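Local coordinates for foldase protein PrsA (Bacillus subtilis, PDB 4WO7) that helps secreted proteins fold outside the cell after translocation and has peptidyl-prolyl cis-trans isomerase activity that is not essential for its function in vivo, at residues Asn27-Ala32 against Asp251-Asp256; Leu40-Val45 against Glu236-Val241; Glu63-Thr66 against Gln71-Ala74; Asp106-Glu111 against Glu225-Asp230. One frame throughout, in Å; residues are numbered along the deposited sequence.

Interaction 1 (Asn27-Ala32 against Asp251-Asp256); sequences NMKKTA and DKDLKD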
loop_
_atom_site.group_PDB
_atom_site.type_symbol
_atom_site.label_atom_id
_atom_site.label_comp_id
_atom_site.label_asym_id
_atom_site.label_seq_id
_atom_site.Cartn_x
_atom_site.Cartn_y
_atom_site.Cartn_z
ATOM N N ASN A 27 -13.011 13.005 14.511
ATOM C CA ASN A 27 -12.099 11.894 14.250
ATOM C C ASN A 27 -11.695 11.821 12.794
ATOM O O ASN A 27 -10.592 11.384 12.475
ATOM C CB ASN A 27 -12.735 10.574 14.677
ATOM C CG ASN A 27 -12.746 10.401 16.175
ATOM O OD1 ASN A 27 -11.790 9.888 16.757
ATOM N ND2 ASN A 27 -13.819 10.854 16.816
HETATM N N MSE A 28 -12.586 12.251 11.911
HETATM C CA MSE A 28 -12.266 12.320 10.492
HETATM C C MSE A 28 -11.153 13.322 10.256
HETATM O O MSE A 28 -10.298 13.135 9.391
HETATM C CB MSE A 28 -13.501 12.709 9.686
HETATM C CG MSE A 28 -14.457 11.563 9.518
HETATM SE SE MSE A 28 -15.864 11.887 8.206
HETATM C CE MSE A 28 -14.935 10.819 6.959
ATOM N N LYS A 29 -11.166 14.384 11.051
ATOM C CA LYS A 29 -10.262 15.501 10.833
ATOM C C LYS A 29 -8.830 15.133 11.222
ATOM O O LYS A 29 -7.873 15.585 10.592
ATOM C CB LYS A 29 -10.722 16.718 11.625
ATOM C CG LYS A 29 -10.105 18.005 11.126
ATOM C CD LYS A 29 -10.815 19.212 11.693
ATOM C CE LYS A 29 -9.947 19.885 12.734
ATOM N NZ LYS A 29 -10.668 20.954 13.468
ATOM N N LYS A 30 -8.693 14.325 12.270
ATOM C CA LYS A 30 -7.380 13.928 12.767
ATOM C C LYS A 30 -6.777 12.978 11.741
ATOM O O LYS A 30 -5.563 12.919 11.547
ATOM C CB LYS A 30 -7.483 13.225 14.121
ATOM C CG LYS A 30 -7.972 14.086 15.270
ATOM C CD LYS A 30 -8.438 13.207 16.410
ATOM C CE LYS A 30 -9.050 14.002 17.540
ATOM N NZ LYS A 30 -9.799 13.091 18.452
ATOM N N THR A 31 -7.669 12.242 11.085
ATOM C CA THR A 31 -7.309 11.199 10.134
ATOM C C THR A 31 -7.135 11.684 8.708
ATOM O O THR A 31 -6.091 11.454 8.100
ATOM C CB THR A 31 -8.401 10.095 10.114
ATOM O OG1 THR A 31 -8.489 9.484 11.408
ATOM C CG2 THR A 31 -8.087 9.014 9.093
ATOM N N ALA A 32 -8.149 12.361 8.184
ATOM C CA ALA A 32 -8.220 12.659 6.760
ATOM C C ALA A 32 -8.320 14.153 6.484
ATOM O O ALA A 32 -8.373 14.568 5.328
ATOM C CB ALA A 32 -9.396 11.929 6.147
ATOM N N ASP A 251 -8.193 27.150 10.726
ATOM C CA ASP A 251 -8.328 26.094 11.720
ATOM C C ASP A 251 -6.948 25.737 12.260
ATOM O O ASP A 251 -6.081 25.300 11.505
ATOM C CB ASP A 251 -9.011 24.869 11.099
ATOM C CG ASP A 251 -9.369 23.809 12.122
ATOM O OD1 ASP A 251 -8.494 22.982 12.452
ATOM O OD2 ASP A 251 -10.530 23.794 12.586
ATOM N N LYS A 252 -6.751 25.897 13.567
ATOM C CA LYS A 252 -5.435 25.662 14.160
ATOM C C LYS A 252 -4.962 24.222 14.002
ATOM O O LYS A 252 -3.773 23.981 13.793
ATOM C CB LYS A 252 -5.386 26.035 15.646
ATOM C CG LYS A 252 -5.467 27.529 15.933
ATOM C CD LYS A 252 -5.391 27.816 17.434
ATOM C CE LYS A 252 -3.988 27.482 17.955
ATOM N NZ LYS A 252 -3.764 27.790 19.392
ATOM N N ASP A 253 -5.884 23.269 14.110
ATOM C CA ASP A 253 -5.514 21.859 14.091
ATOM C C ASP A 253 -4.891 21.480 12.759
ATOM O O ASP A 253 -4.031 20.602 12.706
ATOM C CB ASP A 253 -6.732 20.966 14.330
ATOM C CG ASP A 253 -7.530 21.376 15.546
ATOM O OD1 ASP A 253 -7.123 21.026 16.672
ATOM O OD2 ASP A 253 -8.573 22.040 15.369
ATOM N N LEU A 254 -5.316 22.150 11.691
ATOM C CA LEU A 254 -4.858 21.800 10.353
ATOM C C LEU A 254 -3.924 22.841 9.768
ATOM O O LEU A 254 -3.601 22.786 8.577
ATOM C CB LEU A 254 -6.040 21.627 9.404
ATOM C CG LEU A 254 -7.042 20.532 9.735
ATOM C CD1 LEU A 254 -8.280 20.750 8.895
ATOM C CD2 LEU A 254 -6.425 19.170 9.482
ATOM N N LYS A 255 -3.495 23.804 10.576
ATOM C CA LYS A 255 -2.556 24.791 10.065
ATOM C C LYS A 255 -1.316 24.037 9.619
ATOM O O LYS A 255 -1.130 22.869 9.960
ATOM C CB LYS A 255 -2.194 25.867 11.090
ATOM C CG LYS A 255 -3.233 26.963 11.191
ATOM C CD LYS A 255 -2.881 27.996 12.240
ATOM C CE LYS A 255 -3.902 29.118 12.227
ATOM N NZ LYS A 255 -3.703 30.106 13.320
ATOM N N ASP A 256 -0.484 24.709 8.842
ATOM C CA ASP A 256 0.742 24.124 8.322
ATOM C C ASP A 256 0.459 22.997 7.328
ATOM O O ASP A 256 1.362 22.237 6.965
ATOM C CB ASP A 256 1.595 23.585 9.474
ATOM C CG ASP A 256 1.765 24.594 10.593
ATOM O OD1 ASP A 256 2.420 25.631 10.373
ATOM O OD2 ASP A 256 1.222 24.349 11.693
#
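Lys29 reaches from its helix to two aspartates, and its ammonium group forms salt bridges with both. Lys29 NZ lies 3.0 Å from Asp251 OD2 and 3.0 Å from Asp253 OD2, with a weak third hydrogen bond to Asp251 OD1 at 3.1 Å. The two carboxylates receive it differently. Asp251 OD2 is met on its syn side, 22° out of the carboxylate plane, whereas Asp253 OD2 is approached from above its own plane. Lys29 and Asp251 come from opposite directions, while Asp253 crosses the lysine at about a right angle.

Behind this tip, the stem rests on Leu254: Lys29 CG is 4.0 Å from Leu254 CD1, and CD lies close to the same methyl. With CG turned anti to the backbone N (chi1 -162°), the chain leaves helix 21-49 toward the loop, and a bend at chi3 brings NZ to the aspartates. Asp251 OD1 also takes weak hydrogen bonds from the backbone N of Asp253 and of Leu254, consistent with a tight turn presenting both carboxylates to one lysine. Further out, the Asp251 backbone is hydrogen-bonded to the second subunit, and Ala32 packs on Ala32 of that subunit, so this pairing of N-terminal helix and C-terminal loop lies beside the dimer interface. With alanine at Lys29, the two carboxylates, with OD1 of Asp251 and OD2 of Asp253 only 3.1 Å apart, would probably be left repelling each other without their shared cation. The bridge thus looks electrostatic first, one positive charge offsetting two negative ones, with Leu254 lining the apolar stem.

Interaction 2 (Leu40-Val45 against Glu236-Val241); sequences LVQEKV and EAVQKV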
loop_
_atom_site.group_PDB
_atom_site.type_symbol
_atom_site.label_atom_id
_atom_site.label_comp_id
_atom_site.label_asym_id
_atom_site.label_seq_id
_atom_site.Cartn_x
_atom_site.Cartn_y
_atom_site.Cartn_z
ATOM N N LEU A 40 -9.417 19.913 -1.651
ATOM C CA LEU A 40 -10.425 20.963 -1.767
ATOM C C LEU A 40 -9.839 22.296 -2.208
ATOM O O LEU A 40 -10.357 22.975 -3.094
ATOM C CB LEU A 40 -11.143 21.157 -0.429
ATOM C CG LEU A 40 -12.098 20.055 0.020
ATOM C CD1 LEU A 40 -12.554 20.304 1.455
ATOM C CD2 LEU A 40 -13.296 19.970 -0.921
ATOM N N VAL A 41 -8.738 22.656 -1.570
ATOM C CA VAL A 41 -8.062 23.908 -1.846
ATOM C C VAL A 41 -7.423 23.884 -3.238
ATOM O O VAL A 41 -7.534 24.851 -3.996
ATOM C CB VAL A 41 -7.027 24.192 -0.744
ATOM C CG1 VAL A 41 -6.060 25.282 -1.145
ATOM C CG2 VAL A 41 -7.743 24.548 0.554
ATOM N N GLN A 42 -6.751 22.788 -3.568
ATOM C CA GLN A 42 -6.124 22.665 -4.883
ATOM C C GLN A 42 -7.125 22.677 -6.044
ATOM O O GLN A 42 -6.882 23.302 -7.077
ATOM C CB GLN A 42 -5.287 21.388 -4.960
ATOM C CG GLN A 42 -3.987 21.461 -4.184
ATOM C CD GLN A 42 -3.172 20.188 -4.272
ATOM O OE1 GLN A 42 -3.534 19.252 -4.991
ATOM N NE2 GLN A 42 -2.059 20.148 -3.543
ATOM N N GLU A 43 -8.256 22.001 -5.880
ATOM C CA GLU A 43 -9.242 21.980 -6.955
ATOM C C GLU A 43 -9.933 23.329 -7.106
ATOM O O GLU A 43 -10.415 23.655 -8.186
ATOM C CB GLU A 43 -10.268 20.864 -6.744
ATOM C CG GLU A 43 -11.317 21.104 -5.674
ATOM C CD GLU A 43 -12.138 19.849 -5.394
ATOM O OE1 GLU A 43 -11.781 18.770 -5.916
ATOM O OE2 GLU A 43 -13.140 19.940 -4.654
ATOM N N LYS A 44 -9.976 24.115 -6.035
ATOM C CA LYS A 44 -10.505 25.474 -6.132
ATOM C C LYS A 44 -9.539 26.396 -6.847
ATOM O O LYS A 44 -9.918 27.117 -7.771
ATOM C CB LYS A 44 -10.791 26.065 -4.757
ATOM C CG LYS A 44 -12.140 25.741 -4.187
ATOM C CD LYS A 44 -12.408 26.635 -2.992
ATOM C CE LYS A 44 -13.824 26.475 -2.502
ATOM N NZ LYS A 44 -14.045 25.117 -1.945
ATOM N N VAL A 45 -8.287 26.373 -6.409
ATOM C CA VAL A 45 -7.282 27.264 -6.962
ATOM C C VAL A 45 -7.051 26.914 -8.421
ATOM O O VAL A 45 -7.067 27.795 -9.281
ATOM C CB VAL A 45 -5.969 27.209 -6.146
ATOM C CG1 VAL A 45 -4.810 27.871 -6.888
ATOM C CG2 VAL A 45 -6.183 27.868 -4.786
ATOM N N GLU A 236 4.578 18.162 -6.652
ATOM C CA GLU A 236 5.688 19.098 -6.593
ATOM C C GLU A 236 5.350 20.297 -7.475
ATOM O O GLU A 236 5.604 21.444 -7.106
ATOM C CB GLU A 236 6.992 18.419 -7.029
ATOM C CG GLU A 236 8.237 19.288 -6.887
ATOM C CD GLU A 236 9.499 18.599 -7.378
ATOM O OE1 GLU A 236 9.480 17.359 -7.540
ATOM O OE2 GLU A 236 10.517 19.294 -7.584
ATOM N N ALA A 237 4.770 20.029 -8.640
ATOM C CA ALA A 237 4.360 21.096 -9.545
ATOM C C ALA A 237 3.167 21.887 -9.016
ATOM O O ALA A 237 3.161 23.119 -9.062
ATOM C CB ALA A 237 4.025 20.528 -10.912
ATOM N N VAL A 238 2.161 21.176 -8.515
ATOM C CA VAL A 238 0.940 21.803 -8.019
ATOM C C VAL A 238 1.252 22.713 -6.834
ATOM O O VAL A 238 0.659 23.780 -6.688
ATOM C CB VAL A 238 -0.108 20.742 -7.611
ATOM C CG1 VAL A 238 -1.308 21.388 -6.909
ATOM C CG2 VAL A 238 -0.591 19.993 -8.840
ATOM N N GLN A 239 2.195 22.290 -5.996
ATOM C CA GLN A 239 2.525 23.033 -4.786
ATOM C C GLN A 239 3.147 24.392 -5.105
ATOM O O GLN A 239 3.048 25.331 -4.313
ATOM C CB GLN A 239 3.470 22.212 -3.902
ATOM C CG GLN A 239 3.514 22.645 -2.452
ATOM C CD GLN A 239 2.158 22.597 -1.776
ATOM O OE1 GLN A 239 1.229 21.952 -2.264
ATOM N NE2 GLN A 239 2.039 23.282 -0.644
ATOM N N LYS A 240 3.801 24.496 -6.257
ATOM C CA LYS A 240 4.313 25.787 -6.705
ATOM C C LYS A 240 3.182 26.766 -6.968
ATOM O O LYS A 240 3.301 27.963 -6.703
ATOM C CB LYS A 240 5.137 25.641 -7.972
ATOM C CG LYS A 240 6.474 25.001 -7.785
ATOM C CD LYS A 240 7.215 25.074 -9.092
ATOM C CE LYS A 240 8.598 24.494 -9.012
ATOM N NZ LYS A 240 9.228 24.632 -10.344
ATOM N N VAL A 241 2.086 26.245 -7.504
ATOM C CA VAL A 241 0.938 27.072 -7.820
ATOM C C VAL A 241 0.293 27.506 -6.517
ATOM O O VAL A 241 -0.162 28.642 -6.389
ATOM C CB VAL A 241 -0.097 26.324 -8.688
ATOM C CG1 VAL A 241 -1.255 27.239 -9.039
ATOM C CG2 VAL A 241 0.543 25.797 -9.959
#
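Gln42 lays its side-chain amide against Val238, and these are the two residues with the most surface buried by the contact. One methyl does the touching: Val238 CG1 is 3.4 Å from Gln42 CD, 3.6 Å from Gln42 OE1 and 3.7 Å from Gln42 NE2. That near-equal spacing puts the methyl over the flat of the amide. A first torsion with CG anti to the carbonyl carbon (chi1 -74°) and an extended chain beyond carry the Gln42 amide to the valine, which it meets at about a right angle.

The polar ends of the amide are engaged just outside the two segments. OE1 is hydrogen-bonded to Tyr90 OH on helix 81-101, and NE2 to Gln235 OE1 at the preceding turn of helix 231-244. Gln239 OE1 comes within 4.0 Å of Gln42 NE2 without bonding, the two amide planes standing 56° apart.

The contact is a helix-helix crossing that joins N-terminal helix 21-49 to C-terminal helix 231-244, regions flanking the isomerase domain in sequence. The short segments cross at 69° with axes 10.9 Å apart, a wide spacing at which the helices meet through the ends of their side chains. A glycine in place of Gln42 would probably leave a gap beneath the Val238 methyl and deprive Tyr90 and Gln235 of their common amide partner.

One turn on along both helices, Val45 continues the apolar seam: its CG1 stands 4.2 Å from Val241 CG1. Leu46 touches both Val238 and Val241, and Met242 packs on Gln42 and Val45. Val45 also meets Thr14 of the second subunit.

Interaction 3 (Glu63-Thr66 against Gln71-Ala74); sequences EYKT and QYTA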
loop_
_atom_site.group_PDB
_atom_site.type_symbol
_atom_site.label_atom_id
_atom_site.label_comp_id
_atom_site.label_asym_id
_atom_site.label_seq_id
_atom_site.Cartn_x
_atom_site.Cartn_y
_atom_site.Cartn_z
ATOM N N GLU A 63 -11.524 6.664 -20.592
ATOM C CA GLU A 63 -10.295 5.905 -20.406
ATOM C C GLU A 63 -10.347 5.131 -19.097
ATOM O O GLU A 63 -9.732 4.074 -18.963
ATOM C CB GLU A 63 -9.086 6.844 -20.440
ATOM C CG GLU A 63 -8.820 7.440 -21.819
ATOM C CD GLU A 63 -7.693 8.457 -21.820
ATOM O OE1 GLU A 63 -6.896 8.467 -20.859
ATOM O OE2 GLU A 63 -7.603 9.244 -22.786
ATOM N N TYR A 64 -11.088 5.665 -18.131
ATOM C CA TYR A 64 -11.212 5.031 -16.826
ATOM C C TYR A 64 -12.177 3.851 -16.790
ATOM O O TYR A 64 -11.923 2.871 -16.091
ATOM C CB TYR A 64 -11.635 6.069 -15.788
ATOM C CG TYR A 64 -10.461 6.662 -15.053
ATOM C CD1 TYR A 64 -9.454 7.331 -15.729
ATOM C CD2 TYR A 64 -10.349 6.532 -13.678
ATOM C CE1 TYR A 64 -8.373 7.863 -15.055
ATOM C CE2 TYR A 64 -9.274 7.059 -12.995
ATOM C CZ TYR A 64 -8.288 7.724 -13.687
ATOM O OH TYR A 64 -7.212 8.251 -13.009
ATOM N N LYS A 65 -13.275 3.926 -17.533
ATOM C CA LYS A 65 -14.198 2.794 -17.594
ATOM C C LYS A 65 -13.545 1.583 -18.260
ATOM O O LYS A 65 -13.753 0.448 -17.836
ATOM C CB LYS A 65 -15.493 3.154 -18.323
ATOM C CG LYS A 65 -16.550 2.056 -18.194
ATOM C CD LYS A 65 -17.682 2.182 -19.195
ATOM C CE LYS A 65 -18.388 3.519 -19.099
ATOM N NZ LYS A 65 -19.545 3.563 -20.032
ATOM N N THR A 66 -12.784 1.815 -19.323
ATOM C CA THR A 66 -12.125 0.710 -20.008
ATOM C C THR A 66 -11.083 0.060 -19.101
ATOM O O THR A 66 -11.068 -1.160 -18.932
ATOM C CB THR A 66 -11.429 1.156 -21.300
ATOM O OG1 THR A 66 -10.468 2.176 -20.999
ATOM C CG2 THR A 66 -12.434 1.687 -22.307
ATOM N N GLN A 71 -16.238 -3.200 -12.364
ATOM C CA GLN A 71 -16.058 -2.711 -11.002
ATOM C C GLN A 71 -16.497 -1.262 -10.938
ATOM O O GLN A 71 -16.779 -0.711 -9.875
ATOM C CB GLN A 71 -14.597 -2.860 -10.605
ATOM C CG GLN A 71 -14.142 -4.305 -10.640
ATOM C CD GLN A 71 -12.695 -4.443 -11.046
ATOM O OE1 GLN A 71 -11.799 -4.525 -10.206
ATOM N NE2 GLN A 71 -12.460 -4.469 -12.355
ATOM N N TYR A 72 -16.565 -0.669 -12.120
ATOM C CA TYR A 72 -16.936 0.713 -12.307
ATOM C C TYR A 72 -18.354 0.955 -11.783
ATOM O O TYR A 72 -18.602 1.942 -11.092
ATOM C CB TYR A 72 -16.825 1.052 -13.795
ATOM C CG TYR A 72 -17.020 2.499 -14.153
ATOM C CD1 TYR A 72 -18.283 3.060 -14.250
ATOM C CD2 TYR A 72 -15.920 3.303 -14.421
ATOM C CE1 TYR A 72 -18.445 4.391 -14.587
ATOM C CE2 TYR A 72 -16.068 4.628 -14.759
ATOM C CZ TYR A 72 -17.333 5.169 -14.841
ATOM O OH TYR A 72 -17.492 6.491 -15.177
ATOM N N THR A 73 -19.276 0.050 -12.113
ATOM C CA THR A 73 -20.690 0.227 -11.770
ATOM C C THR A 73 -20.918 0.219 -10.259
ATOM O O THR A 73 -21.868 0.827 -9.763
ATOM C CB THR A 73 -21.573 -0.889 -12.391
ATOM O OG1 THR A 73 -22.948 -0.489 -12.381
ATOM C CG2 THR A 73 -21.422 -2.219 -11.644
ATOM N N ALA A 74 -20.043 -0.468 -9.532
ATOM C CA ALA A 74 -20.128 -0.505 -8.076
ATOM C C ALA A 74 -19.777 0.858 -7.508
ATOM O O ALA A 74 -20.461 1.371 -6.622
ATOM C CB ALA A 74 -19.206 -1.578 -7.509
#
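A CH-pi contact at the protein surface, between Lys65 and the ring of Tyr72, joins two helices that follow closely in the chain. Lys65 CG lies 4.2 Å from the centroid of the Tyr72 ring, 16° off the ring normal, and so stands over a face, offset toward the rim. The contact extends to the base of the residue: CA of Lys65 is 3.6 Å from Tyr72 CD2, and its CB 3.9 Å from Tyr72 CE2. The ring therefore leans on the root of the lysine, while the ammonium end of that residue leads away from it. This geometry makes the contact aliphatic on aromatic.

Two consecutive helices meet here across a short link: helix 54-67 gives way to helix 71-78. Within that link Gly69 O is hydrogen-bonded to Gln71 NE2. Tyr72 turns its ring back across the corner with CG anti to the backbone N (chi1 -173°), and it crosses the lysine chain at about a right angle. Tyr64 borders the same ring obliquely through its backbone O, 4.4 Å from Tyr72 CD2, and its own hydroxyl makes a weak hydrogen bond to Glu91 on helix 81-101.

Interaction 4 (Asp106-Glu111 against Glu225-Asp230); sequences DADIKE and EQKLND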
loop_
_atom_site.group_PDB
_atom_site.type_symbol
_atom_site.label_atom_id
_atom_site.label_comp_id
_atom_site.label_asym_id
_atom_site.label_seq_id
_atom_site.Cartn_x
_atom_site.Cartn_y
_atom_site.Cartn_z
ATOM N N ASP A 106 17.439 19.274 -21.247
ATOM C CA ASP A 106 18.087 18.420 -22.238
ATOM C C ASP A 106 18.924 17.353 -21.556
ATOM O O ASP A 106 19.224 16.315 -22.150
ATOM C CB ASP A 106 18.952 19.232 -23.200
ATOM C CG ASP A 106 18.127 20.134 -24.071
ATOM O OD1 ASP A 106 16.922 20.235 -23.774
ATOM O OD2 ASP A 106 18.642 20.641 -25.095
ATOM N N ALA A 107 19.306 17.610 -20.309
ATOM C CA ALA A 107 19.993 16.602 -19.525
ATOM C C ALA A 107 19.045 15.437 -19.314
ATOM O O ALA A 107 19.441 14.283 -19.428
ATOM C CB ALA A 107 20.454 17.165 -18.187
ATOM N N ASP A 108 17.784 15.745 -19.034
ATOM C CA ASP A 108 16.771 14.711 -18.865
ATOM C C ASP A 108 16.550 13.930 -20.167
ATOM O O ASP A 108 16.271 12.731 -20.131
ATOM C CB ASP A 108 15.453 15.319 -18.383
ATOM C CG ASP A 108 15.578 15.982 -17.019
ATOM O OD1 ASP A 108 16.485 15.596 -16.251
ATOM O OD2 ASP A 108 14.776 16.893 -16.718
ATOM N N ILE A 109 16.661 14.604 -21.312
ATOM C CA ILE A 109 16.399 13.948 -22.593
ATOM C C ILE A 109 17.563 13.066 -23.014
ATOM O O ILE A 109 17.362 11.932 -23.454
ATOM C CB ILE A 109 16.161 14.954 -23.743
ATOM C CG1 ILE A 109 15.067 15.959 -23.395
ATOM C CG2 ILE A 109 15.805 14.212 -25.034
ATOM C CD1 ILE A 109 15.043 17.153 -24.330
ATOM N N LYS A 110 18.778 13.584 -22.877
ATOM C CA LYS A 110 19.960 12.822 -23.253
ATOM C C LYS A 110 20.106 11.677 -22.267
ATOM O O LYS A 110 20.568 10.595 -22.616
ATOM C CB LYS A 110 21.216 13.697 -23.270
ATOM C CG LYS A 110 22.349 13.112 -24.118
ATOM C CD LYS A 110 23.502 14.090 -24.294
ATOM C CE LYS A 110 24.617 13.839 -23.290
ATOM N NZ LYS A 110 25.496 12.698 -23.683
ATOM N N GLU A 111 19.683 11.934 -21.033
ATOM C CA GLU A 111 19.662 10.925 -19.982
ATOM C C GLU A 111 18.673 9.813 -20.282
ATOM O O GLU A 111 18.867 8.678 -19.860
ATOM C CB GLU A 111 19.282 11.557 -18.648
ATOM C CG GLU A 111 19.123 10.566 -17.518
ATOM C CD GLU A 111 18.793 11.241 -16.205
ATOM O OE1 GLU A 111 18.633 10.525 -15.194
ATOM O OE2 GLU A 111 18.688 12.486 -16.183
ATOM N N GLU A 225 5.723 12.670 -20.360
ATOM C CA GLU A 225 4.626 11.760 -20.060
ATOM C C GLU A 225 4.998 10.892 -18.874
ATOM O O GLU A 225 4.140 10.481 -18.097
ATOM C CB GLU A 225 4.291 10.872 -21.254
ATOM C CG GLU A 225 2.919 10.223 -21.121
ATOM C CD GLU A 225 2.448 9.548 -22.388
ATOM O OE1 GLU A 225 3.012 9.836 -23.462
ATOM O OE2 GLU A 225 1.508 8.729 -22.308
ATOM N N GLN A 226 6.291 10.629 -18.738
ATOM C CA GLN A 226 6.791 9.815 -17.640
ATOM C C GLN A 226 6.734 10.587 -16.322
ATOM O O GLN A 226 6.413 10.023 -15.274
ATOM C CB GLN A 226 8.216 9.335 -17.937
ATOM C CG GLN A 226 8.733 8.336 -16.920
ATOM C CD GLN A 226 10.189 7.973 -17.130
ATOM O OE1 GLN A 226 10.977 8.771 -17.638
ATOM N NE2 GLN A 226 10.558 6.767 -16.716
ATOM N N LYS A 227 7.042 11.878 -16.372
ATOM C CA LYS A 227 7.007 12.705 -15.174
ATOM C C LYS A 227 5.569 12.997 -14.774
ATOM O O LYS A 227 5.297 13.341 -13.627
ATOM C CB LYS A 227 7.764 14.015 -15.391
ATOM C CG LYS A 227 9.274 13.855 -15.399
ATOM C CD LYS A 227 9.987 15.201 -15.388
ATOM C CE LYS A 227 11.502 15.032 -15.358
ATOM N NZ LYS A 227 12.217 16.340 -15.299
ATOM N N LEU A 228 4.651 12.855 -15.725
ATOM C CA LEU A 228 3.233 13.092 -15.466
ATOM C C LEU A 228 2.552 11.914 -14.767
ATOM O O LEU A 228 1.464 12.070 -14.209
ATOM C CB LEU A 228 2.513 13.430 -16.775
ATOM C CG LEU A 228 2.797 14.856 -17.262
ATOM C CD1 LEU A 228 2.343 15.058 -18.702
ATOM C CD2 LEU A 228 2.121 15.877 -16.351
ATOM N N ASN A 229 3.182 10.740 -14.806
ATOM C CA ASN A 229 2.638 9.559 -14.139
ATOM C C ASN A 229 3.341 9.273 -12.812
ATOM O O ASN A 229 3.121 8.228 -12.197
ATOM C CB ASN A 229 2.724 8.347 -15.066
ATOM C CG ASN A 229 1.823 8.488 -16.280
ATOM O OD1 ASN A 229 0.667 8.064 -16.268
ATOM N ND2 ASN A 229 2.350 9.093 -17.339
ATOM N N ASP A 230 4.188 10.205 -12.384
ATOM C CA ASP A 230 4.786 10.165 -11.055
ATOM C C ASP A 230 4.069 11.223 -10.226
ATOM O O ASP A 230 4.250 12.420 -10.444
ATOM C CB ASP A 230 6.292 10.432 -11.108
ATOM C CG ASP A 230 6.904 10.579 -9.727
ATOM O OD1 ASP A 230 6.423 9.909 -8.790
ATOM O OD2 ASP A 230 7.853 11.379 -9.575
#
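Lys227 meets Asp108 by its very tip, and the rest of its side chain spans the distance between the helices. CB points toward helix 106-113, with CG set anti to the carbonyl carbon (chi1 -74°). CG and CD then continue in an extended line without touching Asp108, while elsewhere the side chain rests against Ile102. Lys227 CE is the first atom to come near, 4.0 Å from Asp108 OD2. Lys227 NZ completes the salt bridge, 3.0 Å from Asp108 OD2, and its hydrogen bond reaches that oxygen from above the carboxylate plane, 58° out of it. The side chains cross at about a right angle.

Asp108 sits in the first turn of its helix, where its backbone N is hydrogen-bonded to Thr105 OG1; its OD2 has a further hydrogen bond just outside the segments. Nearby, Asp106 bridges to Lys216. Between the segments the chain runs through the four-stranded sheet of the PpiC-type isomerase domain, so the bridge ties together helices 106-113 and 216-228, on either side of that sheet in sequence. With one salt bridge across the segments and 63 Å² buried, this partly exposed ion pair probably depends on charge much more than on packing.

In the fold
Interactions 1 and 2 share helix 21-49 and the second subunit: their centres are 18 Å apart and their nearest atoms about 8 Å. Each ties that helix to a different C-terminal piece, a loop or helix 231-244. Interaction 4 follows on, since helix 216-228 precedes helix 231-244, and its nearest atoms are about 7 Å from interaction 2. It brackets the isomerase sheet most closely in sequence; interactions 1 and 2 enclose it in wider spans, and interaction 3 does not. Interaction 3, local to one corner, is about 13 Å from interaction 2 and about 9 Å from interaction 4 by nearest atoms, and lies opposite the latter across the chain's centre, 29 Å between centres.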